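Local coordinates for protease LasA (Pseudomonas aeruginosa, PDB 3IT5), which cleaves Gly-Gly bonds in the pentaglycine cross-links of staphylococcal peptidoglycan and contributes to elastin degradation as a secreted zinc metallopeptidase, at residues F35-A47 against I106-H120. Numbering follows the deposited sequence.
Sequences FDASYDWPRWGSA and INTALCEGGSSTGPH. With ZN (zinc ion), chain E.
The zinc site of this M23 metallopeptidase is where D36, on strand 34-38, meets H120, the first histidine of the HxH motif that ends in the zinc ligand H122. The site illustrates how one histidine can be positioned by its own loop while its far nitrogen meets a metal-bound water. D36 OD1 binds the zinc ion at 2.0 Å, beside H23 and H122, and a water completes the shell. H120, a probable proton donor or acceptor together with H81, directs NE2 to that same water, 2.8 Å away. Its other nitrogen, ND1, donates a hydrogen bond to the carbonyl O of G118 at 2.7 Å, nearly in the ring plane, which fixes the rotation of the imidazole. CG of H120 sits between the backbone N and carbonyl carbon (chi1 68°), and CD2 thereby comes 3.4 Å from D36 CG, with carboxylate and ring planes 52° apart. On another side, H120 CB makes a CH-pi contact over the six-membered ring of W41; indole and imidazole planes run almost parallel but are well displaced, so the CB methylene rather than the imidazole meets the indole face. W41 is held in turn through NE1, which hydrogen-bonds to the carbonyl of Q18.

Farther from the metal, W44 is inserted between the short helix 106-109 and the loop leading to H120. I106 CB lies over one face of its six-membered ring, while G118 CA and P119 CD lie over the opposite face, all three as CH-pi contacts. A109 CB touches W44 CH2 at 3.5 Å. Next to this, P119 CB packs against P42 CD at 4.1 Å. One water ties the two backbones together, donating to P42 O (2.9 Å) and to P119 O (2.8 Å).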
loop_
_atom_site.group_PDB
_atom_site.type_symbol
_atom_site.label_atom_id
_atom_site.label_comp_id
_atom_site.label_asym_id
_atom_site.label_seq_id
_atom_site.Cartn_x
_atom_site.Cartn_y
_atom_site.Cartn_z
ATOM N N PHE A 35 3.143 1.969 4.218
ATOM C CA PHE A 35 2.567 3.305 4.143
ATOM C C PHE A 35 1.062 3.213 3.937
ATOM O O PHE A 35 0.559 2.243 3.359
ATOM C CB PHE A 35 3.255 4.186 3.084
ATOM C CG PHE A 35 2.916 3.839 1.657
ATOM C CD1 PHE A 35 1.818 4.423 1.024
ATOM C CD2 PHE A 35 3.721 2.967 0.931
ATOM C CE1 PHE A 35 1.512 4.121 -0.305
ATOM C CE2 PHE A 35 3.431 2.665 -0.397
ATOM C CZ PHE A 35 2.324 3.239 -1.019
ATOM N N ASP A 36 0.348 4.209 4.442
ATOM C CA ASP A 36 -1.098 4.248 4.307
ATOM C C ASP A 36 -1.480 5.136 3.138
ATOM O O ASP A 36 -0.703 5.995 2.726
ATOM C CB ASP A 36 -1.758 4.746 5.595
ATOM C CG ASP A 36 -1.349 3.940 6.812
ATOM O OD1 ASP A 36 -1.183 2.705 6.697
ATOM O OD2 ASP A 36 -1.197 4.541 7.895
ATOM N N ALA A 37 -2.673 4.907 2.600
ATOM C CA ALA A 37 -3.190 5.698 1.499
ATOM C C ALA A 37 -4.707 5.705 1.527
ATOM O O ALA A 37 -5.346 4.688 1.807
ATOM C CB ALA A 37 -2.678 5.174 0.161
ATOM N N SER A 38 -5.273 6.873 1.252
ATOM C CA SER A 38 -6.711 7.040 1.179
ATOM C C SER A 38 -6.992 8.139 0.169
ATOM O O SER A 38 -6.247 9.125 0.096
ATOM C CB SER A 38 -7.267 7.427 2.549
ATOM O OG SER A 38 -8.675 7.540 2.520
ATOM N N TYR A 39 -8.054 7.970 -0.614
ATOM C CA TYR A 39 -8.449 8.999 -1.574
ATOM C C TYR A 39 -8.568 10.365 -0.898
ATOM O O TYR A 39 -7.936 11.325 -1.338
ATOM C CB TYR A 39 -9.757 8.640 -2.303
ATOM C CG TYR A 39 -10.417 9.843 -2.956
ATOM C CD1 TYR A 39 -9.840 10.461 -4.062
ATOM C CD2 TYR A 39 -11.603 10.374 -2.451
ATOM C CE1 TYR A 39 -10.427 11.578 -4.655
ATOM C CE2 TYR A 39 -12.203 11.494 -3.035
ATOM C CZ TYR A 39 -11.609 12.086 -4.140
ATOM O OH TYR A 39 -12.189 13.190 -4.728
ATOM N N ASP A 40 -9.357 10.434 0.178
ATOM C CA ASP A 40 -9.674 11.711 0.833
ATOM C C ASP A 40 -9.408 11.789 2.346
ATOM O O ASP A 40 -9.553 12.862 2.929
ATOM C CB ASP A 40 -11.127 12.127 0.533
ATOM C CG ASP A 40 -12.130 10.996 0.752
ATOM O OD1 ASP A 40 -11.727 9.893 1.186
ATOM O OD2 ASP A 40 -13.331 11.209 0.470
ATOM N N TRP A 41 -9.016 10.669 2.963
ATOM C CA TRP A 41 -8.797 10.565 4.426
ATOM C C TRP A 41 -9.978 11.078 5.276
ATOM O O TRP A 41 -9.821 12.008 6.078
ATOM C CB TRP A 41 -7.478 11.241 4.843
ATOM C CG TRP A 41 -6.253 10.443 4.486
ATOM C CD1 TRP A 41 -5.522 10.534 3.337
ATOM C CD2 TRP A 41 -5.620 9.433 5.287
ATOM N NE1 TRP A 41 -4.476 9.641 3.368
ATOM C CE2 TRP A 41 -4.511 8.954 4.554
ATOM C CE3 TRP A 41 -5.880 8.888 6.553
ATOM C CZ2 TRP A 41 -3.664 7.955 5.041
ATOM C CZ3 TRP A 41 -5.033 7.891 7.040
ATOM C CH2 TRP A 41 -3.942 7.434 6.282
ATOM N N PRO A 42 -11.162 10.453 5.124
ATOM C CA PRO A 42 -12.382 11.015 5.683
ATOM C C PRO A 42 -12.730 10.442 7.062
ATOM O O PRO A 42 -11.920 9.729 7.664
ATOM C CB PRO A 42 -13.427 10.574 4.666
ATOM C CG PRO A 42 -12.939 9.204 4.232
ATOM C CD PRO A 42 -11.436 9.168 4.452
ATOM N N ARG A 43 -13.930 10.759 7.544
ATOM C CA ARG A 43 -14.464 10.174 8.769
ATOM C C ARG A 43 -14.997 8.772 8.479
ATOM O O ARG A 43 -15.229 8.423 7.318
ATOM C CB ARG A 43 -15.597 11.046 9.319
ATOM C CG ARG A 43 -15.654 11.090 10.825
ATOM C CD ARG A 43 -17.073 11.027 11.358
ATOM N NE ARG A 43 -17.102 10.395 12.677
ATOM C CZ ARG A 43 -17.544 10.966 13.797
ATOM N NH1 ARG A 43 -18.031 12.204 13.797
ATOM N NH2 ARG A 43 -17.508 10.280 14.930
ATOM N N TRP A 44 -15.196 7.972 9.525
ATOM C CA TRP A 44 -15.881 6.684 9.382
ATOM C C TRP A 44 -17.290 6.897 8.826
ATOM O O TRP A 44 -17.868 7.980 8.970
ATOM C CB TRP A 44 -15.950 5.936 10.723
ATOM C CG TRP A 44 -14.607 5.542 11.287
ATOM C CD1 TRP A 44 -14.018 6.034 12.420
ATOM C CD2 TRP A 44 -13.691 4.576 10.747
ATOM N NE1 TRP A 44 -12.794 5.435 12.620
ATOM C CE2 TRP A 44 -12.570 4.535 11.610
ATOM C CE3 TRP A 44 -13.712 3.736 9.624
ATOM C CZ2 TRP A 44 -11.474 3.693 11.377
ATOM C CZ3 TRP A 44 -12.619 2.903 9.389
ATOM C CH2 TRP A 44 -11.516 2.887 10.267
ATOM N N GLY A 45 -17.830 5.866 8.182
ATOM C CA GLY A 45 -19.139 5.952 7.549
ATOM C C GLY A 45 -19.116 6.673 6.212
ATOM O O GLY A 45 -20.169 6.900 5.608
ATOM N N SER A 46 -17.920 7.039 5.756
ATOM C CA SER A 46 -17.734 7.686 4.452
ATOM C C SER A 46 -17.571 6.675 3.315
ATOM O O SER A 46 -17.368 5.476 3.548
ATOM C CB SER A 46 -16.513 8.612 4.477
ATOM O OG SER A 46 -16.640 9.640 5.446
ATOM N N ALA A 47 -17.656 7.180 2.084
ATOM C CA ALA A 47 -17.435 6.372 0.888
ATOM C C ALA A 47 -15.985 5.909 0.823
ATOM O O ALA A 47 -15.072 6.665 1.156
ATOM C CB ALA A 47 -17.802 7.173 -0.364
ATOM N N ILE A 106 -14.925 1.075 11.378
ATOM C CA ILE A 106 -13.819 0.681 12.258
ATOM C C ILE A 106 -13.880 -0.797 12.658
ATOM O O ILE A 106 -12.862 -1.421 12.957
ATOM C CB ILE A 106 -13.764 1.581 13.531
ATOM C CG1 ILE A 106 -12.357 1.566 14.145
ATOM C CG2 ILE A 106 -14.844 1.174 14.551
ATOM C CD1 ILE A 106 -12.073 2.717 15.112
ATOM N N ASN A 107 -15.093 -1.343 12.655
ATOM C CA ASN A 107 -15.345 -2.706 13.094
ATOM C C ASN A 107 -14.656 -3.697 12.164
ATOM O O ASN A 107 -13.897 -4.566 12.610
ATOM C CB ASN A 107 -16.859 -2.955 13.153
ATOM C CG ASN A 107 -17.637 -1.730 13.652
ATOM O OD1 ASN A 107 -17.569 -0.642 13.062
ATOM N ND2 ASN A 107 -18.367 -1.902 14.736
ATOM N N THR A 108 -14.918 -3.544 10.870
ATOM C CA THR A 108 -14.255 -4.345 9.848
ATOM C C THR A 108 -12.788 -3.938 9.743
ATOM O O THR A 108 -11.910 -4.799 9.692
ATOM C CB THR A 108 -14.958 -4.217 8.491
ATOM O OG1 THR A 108 -16.354 -4.503 8.661
ATOM C CG2 THR A 108 -14.362 -5.189 7.474
ATOM N N ALA A 109 -12.536 -2.627 9.750
ATOM C CA ALA A 109 -11.182 -2.072 9.666
ATOM C C ALA A 109 -10.189 -2.715 10.633
ATOM O O ALA A 109 -8.989 -2.805 10.346
ATOM C CB ALA A 109 -11.215 -0.557 9.869
ATOM N N LEU A 110 -10.694 -3.166 11.775
ATOM C CA LEU A 110 -9.842 -3.757 12.793
ATOM C C LEU A 110 -10.302 -5.169 13.154
ATOM O O LEU A 110 -10.375 -5.519 14.327
ATOM C CB LEU A 110 -9.781 -2.847 14.035
ATOM C CG LEU A 110 -9.333 -1.393 13.822
ATOM C CD1 LEU A 110 -9.617 -0.568 15.051
ATOM C CD2 LEU A 110 -7.852 -1.283 13.433
ATOM N N CYS A 111 -10.596 -5.979 12.136
ATOM C CA CYS A 111 -11.004 -7.380 12.342
ATOM C C CYS A 111 -9.910 -8.219 13.016
ATOM O O CYS A 111 -10.197 -9.201 13.715
ATOM C CB CYS A 111 -11.447 -8.025 11.018
ATOM S SG CYS A 111 -10.133 -8.747 9.984
ATOM N N GLU A 112 -8.656 -7.825 12.802
ATOM C CA GLU A 112 -7.524 -8.539 13.386
ATOM C C GLU A 112 -6.769 -7.680 14.398
ATOM O O GLU A 112 -5.572 -7.863 14.608
ATOM C CB GLU A 112 -6.595 -9.080 12.289
ATOM C CG GLU A 112 -7.168 -10.292 11.563
ATOM C CD GLU A 112 -6.263 -10.810 10.468
ATOM O OE1 GLU A 112 -5.344 -11.606 10.766
ATOM O OE2 GLU A 112 -6.481 -10.435 9.301
ATOM N N GLY A 113 -7.494 -6.754 15.029
ATOM C CA GLY A 113 -6.943 -5.872 16.057
ATOM C C GLY A 113 -6.334 -4.590 15.513
ATOM O O GLY A 113 -6.468 -4.279 14.325
ATOM N N GLY A 114 -5.658 -3.855 16.393
ATOM C CA GLY A 114 -4.949 -2.632 16.030
ATOM C C GLY A 114 -5.726 -1.380 16.395
ATOM O O GLY A 114 -6.639 -1.425 17.230
ATOM N N SER A 115 -5.326 -0.268 15.782
ATOM C CA SER A 115 -6.029 1.005 15.910
ATOM C C SER A 115 -6.088 1.681 14.547
ATOM O O SER A 115 -5.395 1.273 13.621
ATOM C CB SER A 115 -5.342 1.917 16.928
ATOM O OG SER A 115 -5.914 1.772 18.215
ATOM N N SER A 116 -6.933 2.706 14.424
ATOM C CA SER A 116 -7.087 3.450 13.166
ATOM C C SER A 116 -7.757 4.799 13.387
ATOM O O SER A 116 -8.746 4.902 14.120
ATOM C CB SER A 116 -7.886 2.642 12.131
ATOM O OG SER A 116 -8.168 3.426 10.979
ATOM N N THR A 117 -7.211 5.821 12.730
ATOM C CA THR A 117 -7.715 7.194 12.809
ATOM C C THR A 117 -8.983 7.391 11.970
ATOM O O THR A 117 -9.805 8.260 12.260
ATOM C CB THR A 117 -6.643 8.205 12.328
ATOM O OG1 THR A 117 -6.302 7.926 10.968
ATOM C CG2 THR A 117 -5.378 8.114 13.183
ATOM N N GLY A 118 -9.128 6.573 10.932
ATOM C CA GLY A 118 -10.247 6.670 9.988
ATOM C C GLY A 118 -9.975 5.767 8.796
ATOM O O GLY A 118 -8.946 5.091 8.769
ATOM N N PRO A 119 -10.886 5.748 7.804
ATOM C CA PRO A 119 -10.719 4.885 6.623
ATOM C C PRO A 119 -9.407 5.130 5.867
ATOM O O PRO A 119 -9.101 6.270 5.501
ATOM C CB PRO A 119 -11.914 5.260 5.738
ATOM C CG PRO A 119 -12.938 5.788 6.686
ATOM C CD PRO A 119 -12.164 6.488 7.767
ATOM N N HIS A 120 -8.654 4.051 5.651
ATOM C CA HIS A 120 -7.420 4.057 4.859
ATOM C C HIS A 120 -6.953 2.624 4.570
ATOM O O HIS A 120 -7.429 1.669 5.189
ATOM C CB HIS A 120 -6.303 4.839 5.571
ATOM C CG HIS A 120 -5.794 4.182 6.821
ATOM N ND1 HIS A 120 -6.421 4.311 8.041
ATOM C CD2 HIS A 120 -4.714 3.394 7.038
ATOM C CE1 HIS A 120 -5.754 3.628 8.954
ATOM N NE2 HIS A 120 -4.711 3.065 8.372
HETATM ZN ZN ZN E . -0.534 1.885 8.464
HETATM O O HOH W 1 -9.334 8.501 7.180
HETATM O O HOH W 2 -2.377 1.895 9.463
#